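PDB 6P74: OLD nuclease from Thermus scotoductus, which degrades linear or supercoiled double-stranded DNA in the 5'-to-3' direction with the help of divalent metal ions, and carries a DNA-stimulated ATPase activity. Local coordinates for residues F360-A363 with R364-V367; K448-Q451 with E452-E456; I485-N488 with A489-K492; P493-I496 with A497-L500. One frame throughout, in Å; residues are numbered along the deposited sequence.

Contact 1: F360-A363 with R364-V367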
ATOM      1  N   PHE A 360      -7.626  -7.948  38.413  1.00 70.12           N
ATOM      2  CA  PHE A 360      -7.599  -7.696  36.980  1.00 73.66           C
ATOM      3  C   PHE A 360      -7.361  -8.976  36.193  1.00 75.11           C
ATOM      4  O   PHE A 360      -6.655  -9.894  36.638  1.00 68.03           O
ATOM      5  CB  PHE A 360      -6.497  -6.700  36.616  1.00 79.08           C
ATOM      6  CG  PHE A 360      -6.611  -5.388  37.307  1.00 83.27           C
ATOM      7  CD1 PHE A 360      -7.693  -4.560  37.070  1.00 83.77           C
ATOM      8  CD2 PHE A 360      -5.625  -4.970  38.182  1.00 98.50           C
ATOM      9  CE1 PHE A 360      -7.800  -3.342  37.693  1.00 86.80           C
ATOM     10  CE2 PHE A 360      -5.718  -3.743  38.817  1.00102.86           C
ATOM     11  CZ  PHE A 360      -6.809  -2.925  38.567  1.00 98.04           C
ATOM     12  N   ASP A 361      -7.921  -9.001  34.980  1.00 74.75           N
ATOM     13  CA  ASP A 361      -7.906 -10.201  34.147  1.00 73.65           C
ATOM     14  C   ASP A 361      -7.868  -9.767  32.688  1.00 68.17           C
ATOM     15  O   ASP A 361      -8.855  -9.252  32.156  1.00 73.48           O
ATOM     16  CB  ASP A 361      -9.123 -11.095  34.426  1.00 66.67           C
ATOM     17  CG  ASP A 361      -9.119 -12.376  33.587  1.00 80.99           C
ATOM     18  OD1 ASP A 361      -8.145 -12.596  32.814  1.00 72.05           O
ATOM     19  OD2 ASP A 361     -10.098 -13.167  33.694  1.00 96.30           O
ATOM     20  N   THR A 362      -6.731 -10.005  32.051  1.00 73.61           N
ATOM     21  CA  THR A 362      -6.535  -9.635  30.657  1.00 73.30           C
ATOM     22  C   THR A 362      -7.605 -10.205  29.746  1.00 67.42           C
ATOM     23  O   THR A 362      -7.968  -9.570  28.749  1.00 64.03           O
ATOM     24  CB  THR A 362      -5.157 -10.111  30.210  1.00 79.01           C
ATOM     25  OG1 THR A 362      -4.198  -9.141  30.636  1.00 80.08           O
ATOM     26  CG2 THR A 362      -5.105 -10.288  28.701  1.00 86.34           C
ATOM     27  N   ALA A 363      -8.118 -11.401  30.065  1.00 66.28           N
ATOM     28  CA  ALA A 363      -9.133 -12.011  29.207  1.00 65.50           C
ATOM     29  C   ALA A 363     -10.320 -11.091  29.015  1.00 59.07           C
ATOM     30  O   ALA A 363     -10.983 -11.152  27.972  1.00 66.90           O
ATOM     31  CB  ALA A 363      -9.606 -13.354  29.776  1.00 68.96           C
ATOM     32  N   ARG A 364     -10.598 -10.219  29.992  1.00 58.60           N
ATOM     33  CA  ARG A 364     -11.731  -9.311  29.859  1.00 64.52           C
ATOM     34  C   ARG A 364     -11.562  -8.328  28.711  1.00 67.37           C
ATOM     35  O   ARG A 364     -12.563  -7.767  28.244  1.00 66.41           O
ATOM     36  CB  ARG A 364     -11.955  -8.531  31.148  1.00 68.37           C
ATOM     37  CG  ARG A 364     -12.273  -9.393  32.320  1.00 64.27           C
ATOM     38  CD  ARG A 364     -12.283  -8.595  33.584  1.00 58.65           C
ATOM     39  NE  ARG A 364     -12.353  -9.517  34.709  1.00 65.33           N
ATOM     40  CZ  ARG A 364     -11.769  -9.317  35.882  1.00 69.42           C
ATOM     41  NH1 ARG A 364     -11.068  -8.209  36.114  1.00 60.35           N
ATOM     42  NH2 ARG A 364     -11.893 -10.236  36.824  1.00 72.11           N
ATOM     43  N   ASN A 365     -10.332  -8.103  28.243  1.00 59.07           N
ATOM     44  CA  ASN A 365     -10.152  -7.141  27.152  1.00 70.66           C
ATOM     45  C   ASN A 365     -10.761  -7.630  25.839  1.00 70.78           C
ATOM     46  O   ASN A 365     -11.008  -6.812  24.948  1.00 70.40           O
ATOM     47  CB  ASN A 365      -8.661  -6.823  26.956  1.00 72.18           C
ATOM     48  CG  ASN A 365      -8.011  -6.256  28.216  1.00 72.46           C
ATOM     49  OD1 ASN A 365      -8.657  -5.581  29.016  1.00 74.65           O
ATOM     50  ND2 ASN A 365      -6.725  -6.527  28.386  1.00 68.77           N
ATOM     51  N   GLU A 366     -10.994  -8.939  25.696  1.00 68.85           N
ATOM     52  CA  GLU A 366     -11.694  -9.473  24.530  1.00 69.00           C
ATOM     53  C   GLU A 366     -12.980  -8.715  24.222  1.00 68.73           C
ATOM     54  O   GLU A 366     -13.430  -8.685  23.068  1.00 75.27           O
ATOM     55  CB  GLU A 366     -12.027 -10.951  24.766  1.00 75.76           C
ATOM     56  CG  GLU A 366     -10.816 -11.853  24.916  1.00 78.43           C
ATOM     57  CD  GLU A 366     -10.055 -12.019  23.621  1.00 92.01           C
ATOM     58  OE1 GLU A 366     -10.602 -11.661  22.546  1.00 97.24           O
ATOM     59  OE2 GLU A 366      -8.907 -12.515  23.680  1.00 98.11           O
ATOM     60  N   VAL A 367     -13.606  -8.118  25.237  1.00 56.56           N
ATOM     61  CA  VAL A 367     -14.806  -7.334  24.974  1.00 64.33           C
ATOM     62  C   VAL A 367     -14.564  -6.326  23.871  1.00 68.57           C
ATOM     63  O   VAL A 367     -15.484  -5.975  23.131  1.00 66.68           O
ATOM     64  CB  VAL A 367     -15.289  -6.629  26.254  1.00 73.08           C
ATOM     65  CG1 VAL A 367     -16.736  -6.285  26.130  1.00 71.67           C
ATOM     66  CG2 VAL A 367     -15.130  -7.532  27.429  1.00 88.49           C
TER
HETATM   67  O   HOH W   1     -11.767 -12.814  35.678  1.00 79.75           O
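D361 and R364 meet where the chain winds into a tight 3-10 turn, in which the backbone N of R364 bonds to O of D361 at 2.9 Å and two more i+3 bonds follow, N365 N to T362 O and E366 N to A363 O. The side chain of D361 helps to start this turn. Its CG stands anti to the backbone N (chi1 -179°), which brings OD1 forward to take the N-H of A363 at 3.0 Å. This is an Asx turn, although the amide comes from above the carboxylate plane. R364, extended from CG to NE, runs back alongside D361, whose methylene carbon CB sits over the centre of one guanidinium face, 3.5 Å from CZ. The charges stay apart, D361 OD2 lying 4.4 Å from R364 NE and well out of the guanidinium plane, so none of the arginine N-H groups is aimed at that oxygen. One water bridges the two groups, donating to D361 OD2 at 2.6 Å and accepting a weak bond from R364 NH2. The firmer partners of the guanidinium are backbone oxygens, R359 O for NH1 and D405 O for NE. In the N365 amide, ND2 donates to P312 O and OD1 accepts from V317 N. The turn, leading from helix 341-355 toward strand 372-376, is therefore tied to its surroundings through R364 and N365, while the nearby D361 carboxylate probably adds a through-space attraction, relayed in part by the water, without a direct salt bridge.

Contact 2: K448-Q451 with E452-E456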
ATOM      1  N   LYS A 448     -26.516  -8.194  60.113  1.00 67.55           N
ATOM      2  CA  LYS A 448     -25.595  -8.281  58.981  1.00 64.92           C
ATOM      3  C   LYS A 448     -26.301  -8.728  57.709  1.00 66.34           C
ATOM      4  O   LYS A 448     -25.988  -8.229  56.626  1.00 66.52           O
ATOM      5  CB  LYS A 448     -24.432  -9.210  59.304  1.00 63.92           C
ATOM      6  CG  LYS A 448     -23.330  -8.463  60.017  1.00 71.01           C
ATOM      7  CD  LYS A 448     -22.180  -9.356  60.426  1.00 69.77           C
ATOM      8  CE  LYS A 448     -21.171  -8.543  61.198  1.00 70.79           C
ATOM      9  NZ  LYS A 448     -20.092  -9.383  61.755  1.00 75.84           N
ATOM     10  N   GLN A 449     -27.245  -9.673  57.812  1.00 61.87           N
ATOM     11  CA  GLN A 449     -28.051 -10.024  56.648  1.00 63.00           C
ATOM     12  C   GLN A 449     -28.789  -8.806  56.089  1.00 66.03           C
ATOM     13  O   GLN A 449     -28.766  -8.555  54.877  1.00 64.70           O
ATOM     14  CB  GLN A 449     -29.036 -11.125  57.001  1.00 65.31           C
ATOM     15  CG  GLN A 449     -28.468 -12.517  56.889  1.00 85.73           C
ATOM     16  CD  GLN A 449     -29.562 -13.575  56.983  1.00 96.41           C
ATOM     17  OE1 GLN A 449     -30.175 -13.935  55.968  1.00109.41           O
ATOM     18  NE2 GLN A 449     -29.832 -14.059  58.204  1.00 88.02           N
ATOM     19  N   GLU A 450     -29.458  -8.037  56.956  1.00 59.54           N
ATOM     20  CA  GLU A 450     -30.122  -6.831  56.478  1.00 65.14           C
ATOM     21  C   GLU A 450     -29.143  -5.925  55.751  1.00 66.78           C
ATOM     22  O   GLU A 450     -29.417  -5.448  54.646  1.00 64.30           O
ATOM     23  CB  GLU A 450     -30.743  -6.075  57.633  1.00 72.21           C
ATOM     24  CG  GLU A 450     -32.196  -6.254  57.767  1.00 80.49           C
ATOM     25  CD  GLU A 450     -32.649  -5.758  59.100  1.00 93.07           C
ATOM     26  OE1 GLU A 450     -33.065  -4.580  59.184  1.00 97.89           O
ATOM     27  OE2 GLU A 450     -32.544  -6.538  60.071  1.00 99.59           O
ATOM     28  N   GLN A 451     -27.988  -5.672  56.370  1.00 67.31           N
ATOM     29  CA  GLN A 451     -27.042  -4.747  55.771  1.00 66.26           C
ATOM     30  C   GLN A 451     -26.497  -5.297  54.466  1.00 67.44           C
ATOM     31  O   GLN A 451     -26.339  -4.552  53.494  1.00 71.72           O
ATOM     32  CB  GLN A 451     -25.921  -4.445  56.749  1.00 60.64           C
ATOM     33  CG  GLN A 451     -26.318  -3.500  57.842  1.00 69.40           C
ATOM     34  CD  GLN A 451     -25.378  -3.571  59.035  1.00 81.18           C
ATOM     35  OE1 GLN A 451     -24.471  -4.420  59.084  1.00 78.29           O
ATOM     36  NE2 GLN A 451     -25.601  -2.688  60.017  1.00 81.48           N
ATOM     37  N   GLU A 452     -26.231  -6.601  54.407  1.00 62.21           N
ATOM     38  CA  GLU A 452     -25.781  -7.190  53.148  1.00 63.44           C
ATOM     39  C   GLU A 452     -26.854  -7.093  52.061  1.00 59.45           C
ATOM     40  O   GLU A 452     -26.540  -6.787  50.908  1.00 66.56           O
ATOM     41  CB  GLU A 452     -25.361  -8.638  53.371  1.00 65.22           C
ATOM     42  CG  GLU A 452     -23.986  -8.748  53.992  1.00 83.32           C
ATOM     43  CD  GLU A 452     -23.739 -10.095  54.660  1.00 92.35           C
ATOM     44  OE1 GLU A 452     -22.865 -10.135  55.563  1.00 88.55           O
ATOM     45  OE2 GLU A 452     -24.424 -11.089  54.292  1.00 93.11           O
ATOM     46  N   ASN A 453     -28.121  -7.357  52.402  1.00 52.25           N
ATOM     47  CA  ASN A 453     -29.193  -7.199  51.421  1.00 61.48           C
ATOM     48  C   ASN A 453     -29.221  -5.783  50.857  1.00 61.76           C
ATOM     49  O   ASN A 453     -29.300  -5.594  49.640  1.00 64.20           O
ATOM     50  CB  ASN A 453     -30.543  -7.574  52.034  1.00 60.33           C
ATOM     51  CG  ASN A 453     -30.691  -9.067  52.200  1.00 63.28           C
ATOM     52  OD1 ASN A 453     -29.896  -9.833  51.668  1.00 68.66           O
ATOM     53  ND2 ASN A 453     -31.709  -9.491  52.928  1.00 61.65           N
ATOM     54  N   LYS A 454     -29.131  -4.768  51.721  1.00 59.59           N
ATOM     55  CA  LYS A 454     -29.144  -3.397  51.214  1.00 68.92           C
ATOM     56  C   LYS A 454     -27.921  -3.112  50.348  1.00 64.35           C
ATOM     57  O   LYS A 454     -28.034  -2.477  49.291  1.00 61.06           O
ATOM     58  CB  LYS A 454     -29.241  -2.385  52.366  1.00 71.51           C
ATOM     59  CG  LYS A 454     -30.553  -2.438  53.153  1.00 83.08           C
ATOM     60  CD  LYS A 454     -31.749  -2.830  52.283  1.00 94.03           C
ATOM     61  CE  LYS A 454     -32.904  -3.462  53.113  1.00103.56           C
ATOM     62  NZ  LYS A 454     -32.590  -4.813  53.738  1.00 98.10           N
ATOM     63  N   ALA A 455     -26.741  -3.563  50.772  1.00 62.17           N
ATOM     64  CA  ALA A 455     -25.549  -3.374  49.948  1.00 66.87           C
ATOM     65  C   ALA A 455     -25.735  -3.994  48.565  1.00 64.77           C
ATOM     66  O   ALA A 455     -25.477  -3.349  47.539  1.00 63.59           O
ATOM     67  CB  ALA A 455     -24.325  -3.971  50.646  1.00 57.68           C
ATOM     68  N   GLU A 456     -26.182  -5.256  48.522  1.00 58.89           N
ATOM     69  CA  GLU A 456     -26.431  -5.914  47.245  1.00 61.88           C
ATOM     70  C   GLU A 456     -27.463  -5.157  46.417  1.00 64.50           C
ATOM     71  O   GLU A 456     -27.300  -5.013  45.202  1.00 59.81           O
ATOM     72  CB  GLU A 456     -26.882  -7.357  47.474  1.00 64.01           C
ATOM     73  CG  GLU A 456     -25.751  -8.295  47.922  1.00 72.67           C
ATOM     74  CD  GLU A 456     -24.504  -8.289  47.023  1.00 74.80           C
ATOM     75  OE1 GLU A 456     -24.624  -8.471  45.788  1.00 76.46           O
ATOM     76  OE2 GLU A 456     -23.388  -8.105  47.568  1.00 80.46           O
TER
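K448 opens the contact by giving its backbone O to the N-H of E452 at 2.8 Å, the first of four successive i+4 bonds along helix 443-467. The E452 side chain passes close over that same carbonyl, CG lying 3.3 Å from K448 O. The ends of the two side chains diverge, with K448 NZ 6.8 Å from E452 OE1; the lysine instead forms a salt bridge with E444, one turn earlier. At Q449 the carbonyl receives the N-H of N453 at 2.8 Å and is flanked by the amide carbon of N453, CG, at 3.3 Å. The N453 amide itself is directed to the preceding loop, where ND2 bonds to W435 O. E450 O has two donors: the backbone N of K454 at 3.0 Å and, weakly, K454 NZ at 3.4 Å. The lysine reaches back because its chain is bent at chi2 (-33°) and again at chi4 (-67°), which curls the ammonium toward the carbonyl and leaves it 5.5 Å from E450 OE1. Last in the segment, Q451 O takes the N-H of A455, whose methyl group lies beside it. The backbone thus carries most of this contact, and the K448/E452 and E450/K454 pairs stop short of salt bridges, so their contribution along this largely exposed face of the Toprim-domain helix is probably a diffuse attraction.

Contact 3: I485-N488 with A489-K492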
ATOM      1  N   ILE A 485     -27.179 -26.250  43.070  1.00 76.60           N
ATOM      2  CA  ILE A 485     -25.807 -26.721  43.162  1.00 86.69           C
ATOM      3  C   ILE A 485     -25.220 -26.253  44.488  1.00 97.23           C
ATOM      4  O   ILE A 485     -25.507 -25.141  44.959  1.00 99.10           O
ATOM      5  CB  ILE A 485     -25.006 -26.207  41.947  1.00 82.39           C
ATOM      6  CG1 ILE A 485     -23.771 -27.063  41.670  1.00 81.52           C
ATOM      7  CG2 ILE A 485     -24.619 -24.755  42.135  1.00 82.14           C
ATOM      8  CD1 ILE A 485     -23.160 -26.749  40.312  1.00 81.17           C
ATOM      9  N   GLY A 486     -24.408 -27.106  45.109  1.00 99.70           N
ATOM     10  CA  GLY A 486     -23.809 -26.758  46.382  1.00107.23           C
ATOM     11  C   GLY A 486     -22.843 -25.591  46.322  1.00119.69           C
ATOM     12  O   GLY A 486     -22.582 -25.026  45.250  1.00112.11           O
ATOM     13  N   ARG A 487     -22.310 -25.208  47.485  1.00134.82           N
ATOM     14  CA  ARG A 487     -21.275 -24.181  47.510  1.00139.40           C
ATOM     15  C   ARG A 487     -19.946 -24.753  47.031  1.00136.30           C
ATOM     16  O   ARG A 487     -19.245 -24.125  46.227  1.00132.90           O
ATOM     17  CB  ARG A 487     -21.155 -23.598  48.922  1.00145.96           C
ATOM     18  CG  ARG A 487     -20.308 -22.334  49.045  1.00146.18           C
ATOM     19  CD  ARG A 487     -21.010 -21.092  48.503  1.00143.72           C
ATOM     20  NE  ARG A 487     -20.765 -20.879  47.076  1.00145.05           N
ATOM     21  CZ  ARG A 487     -20.866 -19.701  46.459  1.00142.10           C
ATOM     22  NH1 ARG A 487     -20.624 -19.608  45.157  1.00139.53           N
ATOM     23  NH2 ARG A 487     -21.197 -18.608  47.137  1.00139.41           N
ATOM     24  N   ASN A 488     -19.596 -25.955  47.502  1.00133.05           N
ATOM     25  CA  ASN A 488     -18.425 -26.665  47.005  1.00129.96           C
ATOM     26  C   ASN A 488     -18.343 -26.632  45.482  1.00123.27           C
ATOM     27  O   ASN A 488     -17.351 -26.171  44.902  1.00116.92           O
ATOM     28  CB  ASN A 488     -18.457 -28.120  47.492  1.00134.43           C
ATOM     29  CG  ASN A 488     -17.707 -29.072  46.559  1.00139.29           C
ATOM     30  OD1 ASN A 488     -18.248 -29.535  45.552  1.00136.05           O
ATOM     31  ND2 ASN A 488     -16.455 -29.366  46.896  1.00145.82           N
ATOM     32  N   ALA A 489     -19.401 -27.117  44.828  1.00119.31           N
ATOM     33  CA  ALA A 489     -19.401 -27.426  43.403  1.00111.48           C
ATOM     34  C   ALA A 489     -19.739 -26.234  42.515  1.00106.02           C
ATOM     35  O   ALA A 489     -19.764 -26.391  41.288  1.00 88.48           O
ATOM     36  CB  ALA A 489     -20.389 -28.568  43.117  1.00102.41           C
ATOM     37  N   SER A 490     -19.977 -25.053  43.094  1.00119.19           N
ATOM     38  CA  SER A 490     -20.513 -23.931  42.326  1.00129.18           C
ATOM     39  C   SER A 490     -19.693 -23.618  41.077  1.00122.53           C
ATOM     40  O   SER A 490     -20.222 -23.049  40.114  1.00123.67           O
ATOM     41  CB  SER A 490     -20.602 -22.688  43.212  1.00139.93           C
ATOM     42  OG  SER A 490     -20.735 -21.515  42.420  1.00146.01           O
ATOM     43  N   ASP A 491     -18.404 -23.970  41.072  1.00111.23           N
ATOM     44  CA  ASP A 491     -17.526 -23.649  39.956  1.00101.08           C
ATOM     45  C   ASP A 491     -16.971 -24.874  39.238  1.00101.17           C
ATOM     46  O   ASP A 491     -16.185 -24.712  38.296  1.00100.96           O
ATOM     47  CB  ASP A 491     -16.362 -22.750  40.422  1.00 97.85           C
ATOM     48  CG  ASP A 491     -15.320 -23.495  41.280  1.00100.90           C
ATOM     49  OD1 ASP A 491     -15.521 -24.689  41.644  1.00107.86           O
ATOM     50  OD2 ASP A 491     -14.284 -22.864  41.593  1.00 92.59           O
ATOM     51  N   LYS A 492     -17.350 -26.079  39.639  1.00105.18           N
ATOM     52  CA  LYS A 492     -16.864 -27.295  38.983  1.00102.80           C
ATOM     53  C   LYS A 492     -17.571 -27.479  37.637  1.00 97.19           C
ATOM     54  O   LYS A 492     -18.784 -27.731  37.618  1.00 89.79           O
ATOM     55  CB  LYS A 492     -17.080 -28.498  39.901  1.00101.64           C
ATOM     56  CG  LYS A 492     -16.379 -28.393  41.261  1.00103.95           C
ATOM     57  CD  LYS A 492     -17.011 -29.366  42.260  1.00111.57           C
ATOM     58  CE  LYS A 492     -16.023 -30.404  42.756  1.00120.63           C
ATOM     59  NZ  LYS A 492     -15.072 -29.795  43.723  1.00124.87           N
TER
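R487 and S490 face each other across a bend in the loop between helices 479-483 and 493-501. From CB, which points away from the following residues, the arginine chain sets out with CG anti to the backbone N (chi1 -169°). It then bends twice, at chi2 (75°) and chi3 (-89°), through CD and NE, and this folding carries the guanidinium back over the bend. At the tip NH1 meets both CB and OG of S490, the hydroxyl at 3.3 Å; OG approaches the guanidinium edge-on, almost level with it, and accepts a weak hydrogen bond. The stronger partner of NH1 is E480, a likely metal ligand that binds samarium in this crystal, through a salt bridge. NH2 has a long, weak ion pair with a buffer molecule, and a crystal neighbour touches R487, so the tip may lie differently in solution. Within the backbone, S490 N makes another weak bond to R487 O. On the apolar part of the contact, I485 CG1 packs on A489 CB at 4.0 Å. Farther along, N488 and K492 pass each other at a slant, with K492 CD 3.5 Å from N488 OD1. R487 is inferred to stabilise the transition state or protonate the leaving group. The NH1 bond to S490 OG and the salt bridge to E480 probably help to hold its guanidinium beside the metal site, while the backbone bond shapes the bend.

Contact 4: P493-I496 with A497-L500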
ATOM      1  N   PRO A 493     -16.873 -27.344  36.500  1.00 97.47           N
ATOM      2  CA  PRO A 493     -17.582 -27.373  35.209  1.00 96.41           C
ATOM      3  C   PRO A 493     -18.405 -28.630  34.983  1.00 97.64           C
ATOM      4  O   PRO A 493     -19.549 -28.514  34.524  1.00 95.86           O
ATOM      5  CB  PRO A 493     -16.444 -27.233  34.182  1.00 94.72           C
ATOM      6  CG  PRO A 493     -15.357 -26.521  34.923  1.00 93.04           C
ATOM      7  CD  PRO A 493     -15.441 -27.022  36.340  1.00 95.11           C
ATOM      8  N   TYR A 494     -17.869 -29.823  35.294  1.00 98.26           N
ATOM      9  CA  TYR A 494     -18.614 -31.056  35.051  1.00100.41           C
ATOM     10  C   TYR A 494     -19.905 -31.101  35.856  1.00 92.94           C
ATOM     11  O   TYR A 494     -20.920 -31.621  35.379  1.00 94.27           O
ATOM     12  CB  TYR A 494     -17.749 -32.276  35.363  1.00111.36           C
ATOM     13  CG  TYR A 494     -16.649 -32.500  34.347  1.00125.17           C
ATOM     14  CD1 TYR A 494     -16.803 -32.099  33.015  1.00122.70           C
ATOM     15  CD2 TYR A 494     -15.444 -33.107  34.719  1.00133.65           C
ATOM     16  CE1 TYR A 494     -15.785 -32.305  32.083  1.00125.02           C
ATOM     17  CE2 TYR A 494     -14.425 -33.317  33.798  1.00135.58           C
ATOM     18  CZ  TYR A 494     -14.598 -32.917  32.486  1.00131.10           C
ATOM     19  OH  TYR A 494     -13.574 -33.133  31.588  1.00132.02           O
ATOM     20  N   ARG A 495     -19.889 -30.569  37.079  1.00 90.29           N
ATOM     21  CA  ARG A 495     -21.116 -30.493  37.869  1.00 87.19           C
ATOM     22  C   ARG A 495     -22.117 -29.519  37.251  1.00 79.25           C
ATOM     23  O   ARG A 495     -23.313 -29.820  37.144  1.00 78.85           O
ATOM     24  CB  ARG A 495     -20.787 -30.097  39.308  1.00 95.06           C
ATOM     25  CG  ARG A 495     -21.974 -30.206  40.248  1.00103.75           C
ATOM     26  CD  ARG A 495     -22.652 -31.572  40.075  1.00111.37           C
ATOM     27  NE  ARG A 495     -24.031 -31.596  40.568  1.00113.70           N
ATOM     28  CZ  ARG A 495     -24.909 -32.561  40.296  1.00115.59           C
ATOM     29  NH1 ARG A 495     -24.553 -33.586  39.528  1.00120.00           N
ATOM     30  NH2 ARG A 495     -26.145 -32.504  40.785  1.00110.23           N
ATOM     31  N   ILE A 496     -21.654 -28.341  36.843  1.00 82.02           N
ATOM     32  CA  ILE A 496     -22.561 -27.391  36.215  1.00 73.82           C
ATOM     33  C   ILE A 496     -23.137 -27.983  34.941  1.00 80.90           C
ATOM     34  O   ILE A 496     -24.337 -27.865  34.669  1.00 87.62           O
ATOM     35  CB  ILE A 496     -21.843 -26.064  35.934  1.00 69.86           C
ATOM     36  CG1 ILE A 496     -21.532 -25.351  37.248  1.00 74.11           C
ATOM     37  CG2 ILE A 496     -22.705 -25.191  35.021  1.00 63.73           C
ATOM     38  CD1 ILE A 496     -20.438 -24.304  37.146  1.00 69.64           C
ATOM     39  N   ALA A 497     -22.290 -28.618  34.136  1.00 82.60           N
ATOM     40  CA  ALA A 497     -22.741 -29.129  32.850  1.00 86.97           C
ATOM     41  C   ALA A 497     -23.805 -30.201  33.029  1.00 89.63           C
ATOM     42  O   ALA A 497     -24.814 -30.205  32.313  1.00 95.08           O
ATOM     43  CB  ALA A 497     -21.557 -29.685  32.053  1.00 94.49           C
ATOM     44  N   GLU A 498     -23.606 -31.128  33.966  1.00 83.64           N
ATOM     45  CA  GLU A 498     -24.583 -32.197  34.052  1.00 89.31           C
ATOM     46  C   GLU A 498     -25.912 -31.697  34.604  1.00 85.38           C
ATOM     47  O   GLU A 498     -26.972 -32.168  34.170  1.00 89.11           O
ATOM     48  CB  GLU A 498     -24.040 -33.388  34.846  1.00106.25           C
ATOM     49  CG  GLU A 498     -23.581 -33.176  36.266  1.00115.36           C
ATOM     50  CD  GLU A 498     -22.894 -34.440  36.812  1.00132.71           C
ATOM     51  OE1 GLU A 498     -21.995 -34.974  36.116  1.00138.53           O
ATOM     52  OE2 GLU A 498     -23.266 -34.915  37.916  1.00137.55           O
ATOM     53  N   ILE A 499     -25.901 -30.719  35.510  1.00 76.26           N
ATOM     54  CA  ILE A 499     -27.167 -30.099  35.897  1.00 74.29           C
ATOM     55  C   ILE A 499     -27.835 -29.465  34.685  1.00 74.27           C
ATOM     56  O   ILE A 499     -28.994 -29.759  34.369  1.00 75.94           O
ATOM     57  CB  ILE A 499     -26.956 -29.071  37.021  1.00 71.52           C
ATOM     58  CG1 ILE A 499     -26.661 -29.794  38.342  1.00 82.83           C
ATOM     59  CG2 ILE A 499     -28.172 -28.194  37.153  1.00 63.03           C
ATOM     60  CD1 ILE A 499     -26.097 -28.868  39.424  1.00 84.70           C
ATOM     61  N   LEU A 500     -27.104 -28.598  33.973  1.00 71.80           N
ATOM     62  CA  LEU A 500     -27.704 -27.872  32.858  1.00 70.63           C
ATOM     63  C   LEU A 500     -28.155 -28.800  31.746  1.00 74.48           C
ATOM     64  O   LEU A 500     -29.088 -28.477  31.003  1.00 73.47           O
ATOM     65  CB  LEU A 500     -26.718 -26.853  32.311  1.00 69.63           C
ATOM     66  CG  LEU A 500     -26.572 -25.651  33.218  1.00 69.81           C
ATOM     67  CD1 LEU A 500     -25.429 -24.762  32.744  1.00 69.16           C
ATOM     68  CD2 LEU A 500     -27.899 -24.923  33.257  1.00 67.06           C
TER
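I496 and L500 form the tightly packed side of helix 493-501, running alongside each other in the same direction, with I496 CG2 3.6 Å from L500 CD1. Both meet A384 of helix 379-391, and L500 also touches L483. Their backbone is regular: L500 N bonds to I496 O at 2.9 Å, and A497 N to P493 O at 2.8 Å, while the methyl group of A497 sits beside the same proline carbonyl. The solvent side is polar, with the R495 chain packing also on I485 and A489. There R495 sends its chain out with CG anti to the backbone N (chi1 -171°) and turns at chi2, which brings the guanidinium across both E498 and I499. E498 holds CG between its own backbone N and carbonyl carbon (chi1 58°), close to Y494 O, and its extended chain ends with OE2 at the edge of the guanidinium. R495 NH1 and E498 OE2 form a salt bridge, modelled at a doubtfully short 2.5 Å. The two flat groups are turned 73° against each other and the hydrogen angle is poor, so this is not a coplanar, two-pronged pairing. I499 covers one face of the same guanidinium from off-centre, with CG1 3.8 Å from CZ, and R495 NE approaches I499 CD1 at 3.6 Å. The helix is thus amphipathic in this turn: apolar contacts join it to the Toprim-domain interior, whereas on its outer side an ion pair and an aliphatic cover together probably limit where the arginine can lie.

Contacts 3 and 4 are consecutive in the chain and touch, I485 and A489 packing on R495 and I485 also on I499, so the loop bearing R487 rests against helix 493-501. Contact 2 is a surface stretch of a long helix, its nearest atoms about 11 Å from contact 3, and its bonds are chiefly main-chain. Contact 1, partly buried and closer to the chain centre, lies in the stretch assigned to the ATPase domain C-terminus and has no touch with the others. The arginines differ accordingly: R364 is held mainly by backbone oxygens, R487 by a metal-site glutamate, and R495 apparently by a glutamate one turn along its own helix.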